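Local coordinates for single-stranded DNA-binding protein WHY3, chloroplastic (Arabidopsis thaliana, PDB 4KOQ) that binds single-stranded DNA as a homotetramer, protecting plastid genome stability against illegitimate recombination in chloroplasts and repressing transcription of a kinesin gene in the nucleus, at residues K19-I24 against R58-S63; E44-L49 against V67-V72; R104-V109 against S123-L128. All coordinates share one frame; numbering follows the deposited sequence.

Interaction 1. Residues K19-I24 against R58-S63; sequences KAALTI and RQYDWS. With PO4 (phosphate ion), chain C.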
# COMPACT_ATOMS: atom_id res chain seq x y z
N LYS A 19 24.85 -18.90 8.99
CA LYS A 19 25.12 -20.10 8.22
C LYS A 19 24.67 -19.99 6.77
O LYS A 19 24.92 -20.88 5.99
CB LYS A 19 24.38 -21.28 8.86
CG LYS A 19 24.88 -21.62 10.26
CD LYS A 19 23.93 -22.59 10.95
CE LYS A 19 24.34 -22.87 12.39
NZ LYS A 19 23.26 -23.60 13.12
N ALA A 20 23.96 -18.92 6.42
CA ALA A 20 23.37 -18.81 5.08
C ALA A 20 23.00 -17.35 4.81
O ALA A 20 22.89 -16.58 5.74
CB ALA A 20 22.15 -19.65 5.00
N ALA A 21 22.89 -17.04 3.53
CA ALA A 21 22.39 -15.78 3.02
C ALA A 21 21.24 -16.05 2.04
O ALA A 21 21.18 -17.09 1.39
CB ALA A 21 23.52 -15.04 2.27
N LEU A 22 20.35 -15.08 1.92
CA LEU A 22 19.24 -15.11 0.97
C LEU A 22 19.16 -13.75 0.27
O LEU A 22 19.18 -12.73 0.94
CB LEU A 22 17.92 -15.32 1.74
CG LEU A 22 16.62 -15.18 0.94
CD1 LEU A 22 16.54 -16.17 -0.20
CD2 LEU A 22 15.42 -15.29 1.87
N THR A 23 19.11 -13.75 -1.05
CA THR A 23 18.88 -12.52 -1.79
C THR A 23 17.63 -12.71 -2.64
O THR A 23 17.39 -13.78 -3.20
CB THR A 23 20.09 -12.18 -2.71
OG1 THR A 23 21.28 -12.11 -1.93
CG2 THR A 23 19.90 -10.87 -3.37
N ILE A 24 16.81 -11.67 -2.70
CA ILE A 24 15.53 -11.68 -3.40
C ILE A 24 15.51 -10.56 -4.42
O ILE A 24 15.66 -9.39 -4.06
CB ILE A 24 14.37 -11.46 -2.42
CG1 ILE A 24 14.45 -12.52 -1.32
CG2 ILE A 24 13.04 -11.53 -3.11
CD1 ILE A 24 13.46 -12.36 -0.22
N ARG A 58 32.14 -13.57 7.00
CA ARG A 58 31.35 -12.66 6.16
C ARG A 58 31.33 -13.05 4.68
O ARG A 58 31.28 -12.18 3.81
CB ARG A 58 31.87 -11.23 6.32
CG ARG A 58 31.46 -10.56 7.61
CD ARG A 58 31.97 -9.12 7.67
NE ARG A 58 31.73 -8.40 6.42
CZ ARG A 58 30.66 -7.66 6.15
NH1 ARG A 58 29.69 -7.51 7.04
NH2 ARG A 58 30.55 -7.05 4.97
N GLN A 59 31.35 -14.35 4.41
CA GLN A 59 31.41 -14.84 3.04
C GLN A 59 30.49 -16.03 2.81
O GLN A 59 30.34 -16.92 3.64
CB GLN A 59 32.84 -15.25 2.69
CG GLN A 59 33.78 -14.08 2.46
CD GLN A 59 35.22 -14.52 2.28
OE1 GLN A 59 35.60 -15.61 2.71
NE2 GLN A 59 36.01 -13.68 1.62
N TYR A 60 29.87 -16.04 1.65
CA TYR A 60 28.97 -17.10 1.33
C TYR A 60 29.37 -17.66 -0.02
O TYR A 60 29.84 -16.94 -0.89
CB TYR A 60 27.53 -16.58 1.31
CG TYR A 60 27.12 -15.94 2.62
CD1 TYR A 60 27.34 -14.58 2.86
CD2 TYR A 60 26.52 -16.68 3.63
CE1 TYR A 60 26.96 -13.99 4.03
CE2 TYR A 60 26.13 -16.09 4.80
CZ TYR A 60 26.36 -14.75 5.00
OH TYR A 60 25.97 -14.17 6.18
N ASP A 61 29.16 -18.95 -0.18
CA ASP A 61 29.54 -19.63 -1.39
C ASP A 61 28.44 -19.57 -2.45
O ASP A 61 27.63 -20.49 -2.60
CB ASP A 61 29.89 -21.07 -1.03
CG ASP A 61 30.52 -21.81 -2.16
OD1 ASP A 61 30.62 -21.25 -3.26
OD2 ASP A 61 30.88 -22.97 -1.93
N TRP A 62 28.45 -18.49 -3.22
CA TRP A 62 27.46 -18.28 -4.26
C TRP A 62 27.65 -19.22 -5.43
O TRP A 62 26.75 -19.40 -6.24
CB TRP A 62 27.48 -16.82 -4.70
CG TRP A 62 27.06 -15.92 -3.57
CD1 TRP A 62 27.88 -15.19 -2.75
CD2 TRP A 62 25.73 -15.69 -3.09
NE1 TRP A 62 27.14 -14.52 -1.81
CE2 TRP A 62 25.82 -14.81 -2.01
CE3 TRP A 62 24.47 -16.16 -3.48
CZ2 TRP A 62 24.69 -14.38 -1.30
CZ3 TRP A 62 23.35 -15.74 -2.78
CH2 TRP A 62 23.47 -14.85 -1.71
N SER A 63 28.81 -19.86 -5.49
CA SER A 63 29.06 -20.83 -6.54
C SER A 63 28.22 -22.07 -6.26
O SER A 63 27.93 -22.85 -7.16
CB SER A 63 30.57 -21.16 -6.66
OG SER A 63 31.01 -22.07 -5.67
P PO4 C . 29.08 -15.30 7.80
O1 PO4 C . 29.00 -16.48 8.73
O2 PO4 C . 27.77 -14.56 7.83
O3 PO4 C . 30.15 -14.34 8.26
O4 PO4 C . 29.41 -15.80 6.41
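The methyl of A21 sits squarely over the ring of Y60. Its CB stands 3.6 Å from the centroid of the Y60 ring, only 7° off the normal, a CH-pi contact made at the middle of the face. At the far end of the ring the backbone of A20 comes in obliquely, A20 C lying 3.4 Å from Y60 CE2. A phosphate ion, probably from the crystallisation liquor, occupies the opposite face, its O4 displaced toward the rim, so the phenol is held between a methyl and an anion. W62 extends the contact along the strand: the outer corner of its indole brings CZ2 to 3.8 Å from A21 CB, and CH2 to 3.5 Å from T23 OG1, whose hydroxyl is hydrogen-bonded to S14.

With CG anti to the carbonyl carbon (chi1 -57°), Y60 turns its ring toward A20 and A21. Its hydroxyl hydrogen-bonds to the backbone O of K17, in the turn just before strand 20-33, and Y60 OH lies 2.5 Å from O2 of the phosphate. Q59 N gives the ion a weak hydrogen bond. A leucine in place of Y60 would probably leave the K17 carbonyl without this partner and the A21 methyl without its flat aromatic cover.

Strand 39-56 runs between the two strands in the sheet; A21 bonds to A52 through the backbone and W62 packs on A52, so the contact reaches across it. K19 to L22 belong to the region required, by similarity, for single-stranded DNA binding, and a phosphate beside it is consistent with a place where a DNA backbone could pass.

Interaction 2. Residues E44-L49 against V67-V72; sequences EGFLLL and VFSLSV. With PO4 (phosphate ion), chain B.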
# COMPACT_ATOMS: atom_id res chain seq x y z
N GLU A 44 3.60 -13.27 -16.30
CA GLU A 44 3.68 -12.53 -15.05
C GLU A 44 5.11 -12.39 -14.62
O GLU A 44 5.98 -13.22 -14.93
CB GLU A 44 2.96 -13.27 -13.94
CG GLU A 44 1.52 -13.42 -14.08
CD GLU A 44 0.96 -14.17 -12.89
OE1 GLU A 44 1.61 -15.16 -12.41
OE2 GLU A 44 -0.11 -13.72 -12.41
N GLY A 45 5.37 -11.34 -13.87
CA GLY A 45 6.61 -11.21 -13.16
C GLY A 45 6.70 -12.20 -12.03
O GLY A 45 5.75 -12.91 -11.73
N PHE A 46 7.87 -12.25 -11.39
CA PHE A 46 8.05 -13.18 -10.25
C PHE A 46 9.23 -12.67 -9.44
O PHE A 46 9.85 -11.67 -9.81
CB PHE A 46 8.32 -14.62 -10.73
CG PHE A 46 9.56 -14.76 -11.59
CD1 PHE A 46 9.50 -14.47 -12.94
CD2 PHE A 46 10.76 -15.21 -11.06
CE1 PHE A 46 10.64 -14.60 -13.75
CE2 PHE A 46 11.90 -15.35 -11.87
CZ PHE A 46 11.83 -15.03 -13.22
N LEU A 47 9.52 -13.35 -8.33
CA LEU A 47 10.66 -13.02 -7.52
C LEU A 47 11.65 -14.18 -7.56
O LEU A 47 11.27 -15.35 -7.39
CB LEU A 47 10.25 -12.82 -6.04
CG LEU A 47 9.32 -11.63 -5.78
CD1 LEU A 47 8.99 -11.46 -4.31
CD2 LEU A 47 9.87 -10.33 -6.32
N LEU A 48 12.91 -13.85 -7.76
CA LEU A 48 13.97 -14.84 -7.77
C LEU A 48 14.68 -14.83 -6.42
O LEU A 48 15.28 -13.84 -6.00
CB LEU A 48 15.01 -14.49 -8.84
CG LEU A 48 16.15 -15.52 -8.99
CD1 LEU A 48 15.58 -16.89 -9.29
CD2 LEU A 48 17.14 -15.10 -10.06
N LEU A 49 14.61 -15.97 -5.75
CA LEU A 49 15.27 -16.18 -4.47
C LEU A 49 16.56 -16.96 -4.68
O LEU A 49 16.53 -17.99 -5.32
CB LEU A 49 14.40 -17.04 -3.57
CG LEU A 49 12.93 -16.71 -3.36
CD1 LEU A 49 12.41 -17.39 -2.09
CD2 LEU A 49 12.68 -15.27 -3.28
N VAL A 67 18.57 -21.67 -6.35
CA VAL A 67 17.57 -20.65 -6.65
C VAL A 67 16.16 -21.20 -6.77
O VAL A 67 15.93 -22.38 -7.08
CB VAL A 67 17.93 -19.91 -7.96
CG1 VAL A 67 19.39 -19.48 -7.89
CG2 VAL A 67 17.68 -20.78 -9.13
N PHE A 68 15.19 -20.32 -6.53
CA PHE A 68 13.81 -20.71 -6.56
C PHE A 68 13.04 -19.50 -7.08
O PHE A 68 13.31 -18.38 -6.66
CB PHE A 68 13.34 -21.12 -5.16
CG PHE A 68 11.99 -21.83 -5.15
CD1 PHE A 68 11.94 -23.21 -5.28
CD2 PHE A 68 10.80 -21.13 -4.96
CE1 PHE A 68 10.72 -23.88 -5.25
CE2 PHE A 68 9.57 -21.80 -4.94
CZ PHE A 68 9.55 -23.19 -5.10
N SER A 69 12.15 -19.70 -8.04
CA SER A 69 11.33 -18.63 -8.60
C SER A 69 9.95 -18.55 -7.98
O SER A 69 9.10 -19.39 -8.28
CB SER A 69 11.16 -18.87 -10.10
OG SER A 69 12.42 -18.82 -10.75
N LEU A 70 9.70 -17.53 -7.16
CA LEU A 70 8.43 -17.40 -6.47
C LEU A 70 7.43 -16.71 -7.35
O LEU A 70 7.66 -15.56 -7.74
CB LEU A 70 8.60 -16.50 -5.23
CG LEU A 70 8.83 -16.99 -3.82
CD1 LEU A 70 8.54 -15.79 -2.89
CD2 LEU A 70 7.99 -18.18 -3.45
N SER A 71 6.34 -17.40 -7.67
CA SER A 71 5.27 -16.85 -8.49
C SER A 71 4.40 -15.88 -7.71
O SER A 71 4.40 -15.83 -6.46
CB SER A 71 4.39 -17.97 -9.02
OG SER A 71 3.59 -18.45 -7.95
N VAL A 72 3.61 -15.12 -8.45
CA VAL A 72 2.60 -14.26 -7.85
C VAL A 72 1.72 -14.98 -6.83
O VAL A 72 1.48 -14.46 -5.74
CB VAL A 72 1.77 -13.63 -8.99
CG1 VAL A 72 0.49 -13.08 -8.50
CG2 VAL A 72 2.61 -12.58 -9.71
P PO4 B . 12.63 -22.61 -10.08
O1 PO4 B . 13.97 -22.30 -9.50
O2 PO4 B . 12.59 -24.04 -10.58
O3 PO4 B . 11.52 -22.45 -9.10
O4 PO4 B . 12.37 -21.64 -11.22
O HOH W 1 4.28 -15.30 -11.23
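F46 carries its ring between its own backbone N and carbonyl carbon (chi1 60°), which brings the ring beside S69, with F46 CE2 3.7 Å from S69 OG. L48 has a different first torsion, its CG anti to the backbone N (chi1 -177°), and brings CD1 within 4.1 Å of V67 CB. These side chains share one face of the sheet with S69. On the other face L49 CD1 packs 4.0 Å from L70 CG, among side chains of helix 72-79 and strand 103-111.

The backbones form an antiparallel pair within the hairpin of strands 39-56 and 59-70. L47 and L70, then L49 and F68, are the hydrogen-bonded pairs, with L48 and S69 the non-hydrogen-bonded pair between them; the shortest bond runs from L70 N to L47 O, 2.7 Å. Beyond the L47-L70 pair, a water takes the V72 N-H and donates to E44 OE1 and G45 O, joining the loop to the first turn of helix 72-79.

S69 grips a phosphate ion twice, through N to O3 at 3.0 Å and through OG to O4 at 2.9 Å. H91 and K105 also hydrogen-bond to it, and O3 lies over one face of the F68 ring. The ion probably comes from the crystallisation liquor, so it marks a small anion site without revealing a function.

Interaction 3. Residues R104-V109 against S123-L128; sequences RKVLKV and SVQNKL. With PO4 (phosphate ion), chain B.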
# COMPACT_ATOMS: atom_id res chain seq x y z
N ARG A 104 13.64 -32.05 -8.11
CA ARG A 104 12.55 -31.39 -7.42
C ARG A 104 13.12 -30.29 -6.54
O ARG A 104 14.06 -30.52 -5.81
CB ARG A 104 11.81 -32.41 -6.56
CG ARG A 104 10.55 -31.93 -5.91
CD ARG A 104 9.63 -33.11 -5.55
NE ARG A 104 9.43 -33.27 -4.11
CZ ARG A 104 10.05 -34.15 -3.33
NH1 ARG A 104 10.95 -35.00 -3.83
NH2 ARG A 104 9.78 -34.19 -2.03
N LYS A 105 12.52 -29.11 -6.59
CA LYS A 105 12.91 -28.02 -5.68
C LYS A 105 11.72 -27.75 -4.81
O LYS A 105 10.62 -27.56 -5.29
CB LYS A 105 13.26 -26.76 -6.45
CG LYS A 105 14.47 -26.89 -7.37
CD LYS A 105 14.79 -25.52 -7.98
CE LYS A 105 16.11 -25.53 -8.71
NZ LYS A 105 16.40 -24.19 -9.23
N VAL A 106 11.98 -27.73 -3.51
CA VAL A 106 10.96 -27.51 -2.54
C VAL A 106 11.35 -26.35 -1.65
O VAL A 106 12.40 -26.39 -0.99
CB VAL A 106 10.78 -28.74 -1.64
CG1 VAL A 106 9.59 -28.50 -0.71
CG2 VAL A 106 10.56 -29.98 -2.48
N LEU A 107 10.49 -25.34 -1.60
CA LEU A 107 10.70 -24.22 -0.68
C LEU A 107 9.68 -24.38 0.42
O LEU A 107 8.50 -24.51 0.14
CB LEU A 107 10.47 -22.88 -1.37
CG LEU A 107 10.60 -21.69 -0.42
CD1 LEU A 107 12.03 -21.52 0.05
CD2 LEU A 107 10.12 -20.41 -1.05
N LYS A 108 10.13 -24.42 1.66
CA LYS A 108 9.22 -24.46 2.79
C LYS A 108 9.44 -23.25 3.70
O LYS A 108 10.58 -22.86 3.95
CB LYS A 108 9.39 -25.74 3.61
CG LYS A 108 8.31 -25.92 4.62
CD LYS A 108 8.31 -27.27 5.31
CE LYS A 108 7.02 -27.45 6.09
NZ LYS A 108 7.19 -28.43 7.18
N VAL A 109 8.34 -22.67 4.16
CA VAL A 109 8.37 -21.57 5.09
C VAL A 109 7.56 -21.89 6.34
O VAL A 109 6.35 -22.17 6.26
CB VAL A 109 7.85 -20.24 4.46
CG1 VAL A 109 7.91 -19.16 5.49
CG2 VAL A 109 8.70 -19.84 3.28
N SER A 123 15.22 -26.93 -0.60
CA SER A 123 15.85 -28.24 -0.76
C SER A 123 15.76 -28.55 -2.23
O SER A 123 14.69 -28.47 -2.79
CB SER A 123 15.14 -29.29 0.13
OG SER A 123 15.47 -30.64 -0.21
N VAL A 124 16.89 -28.86 -2.84
CA VAL A 124 16.93 -29.19 -4.25
C VAL A 124 17.40 -30.65 -4.34
O VAL A 124 18.50 -30.94 -3.92
CB VAL A 124 17.91 -28.29 -4.99
CG1 VAL A 124 17.94 -28.66 -6.46
CG2 VAL A 124 17.54 -26.77 -4.83
N GLN A 125 16.56 -31.52 -4.88
CA GLN A 125 16.73 -32.95 -4.70
C GLN A 125 16.93 -33.57 -6.07
O GLN A 125 16.09 -33.41 -6.95
CB GLN A 125 15.51 -33.54 -4.02
CG GLN A 125 15.17 -32.90 -2.67
CD GLN A 125 13.75 -33.19 -2.23
OE1 GLN A 125 13.07 -34.04 -2.81
NE2 GLN A 125 13.28 -32.48 -1.21
N ASN A 126 18.05 -34.24 -6.24
CA ASN A 126 18.30 -35.03 -7.44
C ASN A 126 18.36 -36.49 -7.04
O ASN A 126 19.38 -36.94 -6.53
CB ASN A 126 19.63 -34.63 -8.07
CG ASN A 126 19.90 -35.35 -9.38
OD1 ASN A 126 19.48 -36.50 -9.57
ND2 ASN A 126 20.58 -34.68 -10.29
N LYS A 127 17.25 -37.20 -7.25
CA LYS A 127 17.10 -38.58 -6.76
C LYS A 127 18.04 -39.57 -7.45
O LYS A 127 18.66 -40.41 -6.79
CB LYS A 127 15.66 -39.06 -6.90
CG LYS A 127 15.22 -39.31 -8.33
CD LYS A 127 13.73 -39.53 -8.43
CE LYS A 127 13.00 -38.22 -8.68
NZ LYS A 127 13.29 -37.18 -7.64
N LEU A 128 18.13 -39.48 -8.78
CA LEU A 128 19.02 -40.35 -9.55
C LEU A 128 20.47 -40.22 -9.07
O LEU A 128 21.26 -41.17 -9.18
CB LEU A 128 18.93 -40.02 -11.05
CG LEU A 128 19.60 -38.72 -11.53
CD1 LEU A 128 20.45 -38.98 -12.76
CD2 LEU A 128 18.55 -37.65 -11.82
P PO4 B . 12.63 -22.61 -10.08
O1 PO4 B . 13.97 -22.30 -9.50
O2 PO4 B . 12.59 -24.04 -10.58
O3 PO4 B . 11.52 -22.45 -9.10
O4 PO4 B . 12.37 -21.64 -11.22
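Q125 N donates to R104 O at 2.8 Å, and R104 N returns a bond to Q125 O. V106 and S123 form the next hydrogen-bonded pair, with K105 and V124 the non-hydrogen-bonded pair between the two. Beyond the backbone, R104 and Q125 run side by side, their guanidinium and amide planes 84° apart. The amide comes over one face of the guanidinium; the 2.5 Å approach of R104 NH1 to Q125 OE1 is not a hydrogen bond, the angle being poor.

The other end of the Q125 amide is well placed. Its NE2 donates to S123 OG at 3.0 Å, with the hydroxyl oxygen only 2° out of the amide plane, which fixes the rotation of the group; D132 on strand 131-140 bonds the same hydroxyl. This is the hairpin of strands 103-111 and 117-126, the central pair of the second antiparallel sheet of the Whirly fold.

On the opposite face K105 CG lies 4.0 Å from CG1 and CG2 of V124. Because that CG stands anti to the K105 carbonyl carbon (chi1 -63°) and the chain is extended beyond it, K105 carries NZ away from V124 to the carbonyl of V67 and to O1 of a phosphate ion, 3.1 Å from NZ.

Overall arrangement
Interactions 1 and 2 lie in the same four-stranded sheet, their centres about 18 Å apart, and both use strand 59-70. They meet where I24 CG2 packs 3.8 Å from L49 CD2. Interaction 3 belongs to the second sheet and meets interaction 2 across the interface: L70 CD2 lies 3.9 Å from L107 CD2, and K105 NZ reaches V67 O at 2.9 Å, probably as a hydrogen bond. The same phosphate ion touches both of these contacts, and H91 bonds it too. Interaction 1 holds a separate phosphate beside the region required, by similarity, for single-stranded DNA binding, and stays about 7 Å from interaction 3 at the nearest atoms.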